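Local atomic coordinates of geranylgeranyl pyrophosphate synthase (Corynebacterium glutamicum, PDB entry 3LK5), a protein that probably catalyses magnesium-dependent prenyl transfer, joining allylic diphosphates with isopentenyl diphosphate in isoprenoid biosynthesis. Residues Leu286-Gln291 and Glu331-Arg336. Numbering follows the deposited sequence. Where two conformers were deposited one is given.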
# COMPACT_ATOMS: atom_id res chain seq x y z
N LEU A 286 -0.50 13.42 -27.54
CA LEU A 286 -1.91 13.76 -27.78
C LEU A 286 -2.21 15.25 -27.55
O LEU A 286 -2.94 15.86 -28.35
CB LEU A 286 -2.86 12.86 -26.95
CG LEU A 286 -4.36 13.13 -27.11
CD1 LEU A 286 -4.87 12.97 -28.59
CD2 LEU A 286 -5.19 12.28 -26.11
N ALA A 287 -1.65 15.84 -26.50
CA ALA A 287 -1.90 17.26 -26.23
C ALA A 287 -1.37 18.15 -27.35
O ALA A 287 -2.08 19.07 -27.82
CB ALA A 287 -1.30 17.67 -24.88
N LEU A 288 -0.15 17.88 -27.79
CA LEU A 288 0.45 18.59 -28.90
C LEU A 288 -0.31 18.31 -30.22
O LEU A 288 -0.48 19.24 -31.03
CB LEU A 288 1.93 18.25 -29.05
CG LEU A 288 2.92 18.71 -27.94
CD1 LEU A 288 4.28 18.01 -28.14
CD2 LEU A 288 3.08 20.23 -27.93
N ALA A 289 -0.80 17.08 -30.44
CA ALA A 289 -1.57 16.79 -31.66
C ALA A 289 -2.86 17.63 -31.72
O ALA A 289 -3.25 18.08 -32.81
CB ALA A 289 -1.90 15.31 -31.78
N LEU A 290 -3.50 17.83 -30.57
CA LEU A 290 -4.75 18.58 -30.52
C LEU A 290 -4.48 20.06 -30.66
O LEU A 290 -5.16 20.75 -31.43
CB LEU A 290 -5.57 18.27 -29.27
CG LEU A 290 -6.17 16.87 -29.25
CD1 LEU A 290 -6.67 16.49 -27.83
CD2 LEU A 290 -7.29 16.75 -30.29
N GLN A 291 -3.45 20.55 -29.97
CA GLN A 291 -2.98 21.94 -30.13
C GLN A 291 -2.80 22.29 -31.62
O GLN A 291 -3.28 23.32 -32.14
CB GLN A 291 -1.64 22.05 -29.42
CG GLN A 291 -1.17 23.41 -29.01
CD GLN A 291 -0.20 23.32 -27.83
OE1 GLN A 291 -0.62 23.10 -26.68
NE2 GLN A 291 1.09 23.51 -28.10
N GLU A 331 7.06 14.37 -34.72
CA GLU A 331 8.38 15.00 -34.81
C GLU A 331 8.70 15.94 -33.67
O GLU A 331 9.85 16.01 -33.25
CB GLU A 331 8.64 15.66 -36.21
CG GLU A 331 7.44 15.84 -37.11
CD GLU A 331 6.90 14.56 -37.72
OE1 GLU A 331 7.68 13.79 -38.33
OE2 GLU A 331 5.67 14.33 -37.59
N GLU A 332 7.73 16.70 -33.17
CA GLU A 332 7.98 17.56 -32.03
C GLU A 332 8.35 16.71 -30.77
O GLU A 332 9.25 17.05 -30.02
CB GLU A 332 6.74 18.43 -31.74
CG GLU A 332 6.98 19.49 -30.68
CD GLU A 332 5.83 20.54 -30.57
OE1 GLU A 332 4.83 20.48 -31.35
OE2 GLU A 332 5.95 21.43 -29.69
N VAL A 333 7.66 15.61 -30.58
CA VAL A 333 8.04 14.71 -29.46
C VAL A 333 9.44 14.10 -29.65
O VAL A 333 10.24 14.06 -28.70
CB VAL A 333 6.93 13.64 -29.23
CG1 VAL A 333 7.41 12.57 -28.16
CG2 VAL A 333 5.59 14.37 -28.78
N GLU A 334 9.74 13.66 -30.87
CA GLU A 334 11.07 13.10 -31.18
C GLU A 334 12.18 14.13 -30.91
O GLU A 334 13.22 13.77 -30.36
CB GLU A 334 11.13 12.54 -32.62
CG GLU A 334 10.25 11.28 -32.87
CD GLU A 334 10.98 9.96 -32.57
OE1 GLU A 334 12.12 10.02 -32.04
OE2 GLU A 334 10.43 8.86 -32.89
N GLN A 335 11.95 15.40 -31.26
CA GLN A 335 12.91 16.46 -30.94
C GLN A 335 13.13 16.61 -29.43
O GLN A 335 14.26 16.80 -28.98
CB GLN A 335 12.50 17.81 -31.59
CG GLN A 335 12.73 17.84 -33.13
CD GLN A 335 11.84 18.87 -33.91
OE1 GLN A 335 11.73 18.78 -35.16
NE2 GLN A 335 11.20 19.80 -33.19
N ARG A 336 12.05 16.57 -28.66
CA ARG A 336 12.17 16.65 -27.20
C ARG A 336 12.99 15.47 -26.65
O ARG A 336 13.84 15.66 -25.77
CB ARG A 336 10.79 16.60 -26.55
CG ARG A 336 10.00 17.87 -26.67
CD ARG A 336 8.80 17.75 -25.77
NE ARG A 336 7.86 18.84 -25.91
CZ ARG A 336 7.04 19.22 -24.93
NH1 ARG A 336 7.06 18.59 -23.74
NH2 ARG A 336 6.20 20.22 -25.14
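L288 overlaps the carboxylate end of E332, and it supplies nearly all that helix 284-296 contributes within these two segments: of the 165 Å² buried between them, 94 Å² belongs to this leucine. Both of its methyl carbons lie on one side of the carboxylate plane, CD1 and CD2 each 3.8 Å from E332 CD, and the closest approach is CD2 to E332 OE2 at 3.6 Å. These are van der Waals contacts, in which a branched aliphatic tip covers one face of the carboxylate. E332 reaches that position with CG anti to the backbone N (chi1 -172°) and an extended chain beyond, which crosses the leucine at about a right angle. Its charge is answered elsewhere: OE1 forms a salt bridge with R292, one residue past 286-291 on the leucine's own helix, so an ionic link accompanies the apolar one.

The apolar part of the contact is L288 CD1 against V333 CG2, 3.9 Å apart. R336 NH2 lies 4.2 Å from both L288 CD1 and L288 CD2, its guanidinium oblique to CD2; NH1 is engaged by a salt bridge to D209, which would help fix the group's position.

The axes of segments 286-291 and 331-336 come no nearer than 10.5 Å. The nearest CA atoms, of L288 and E332, are 8.2 Å apart, so side chains have to span the gap. The axes of the two segments make 136° between their N-to-C directions, about midway between perpendicular and antiparallel. In this all-helical prenyl synthase fold, away from the metal-binding aspartates, helix 205-231 borders the contact through V205, which touches both L288 and R336, while V333 also touches L255 and L259 of helix 236-263.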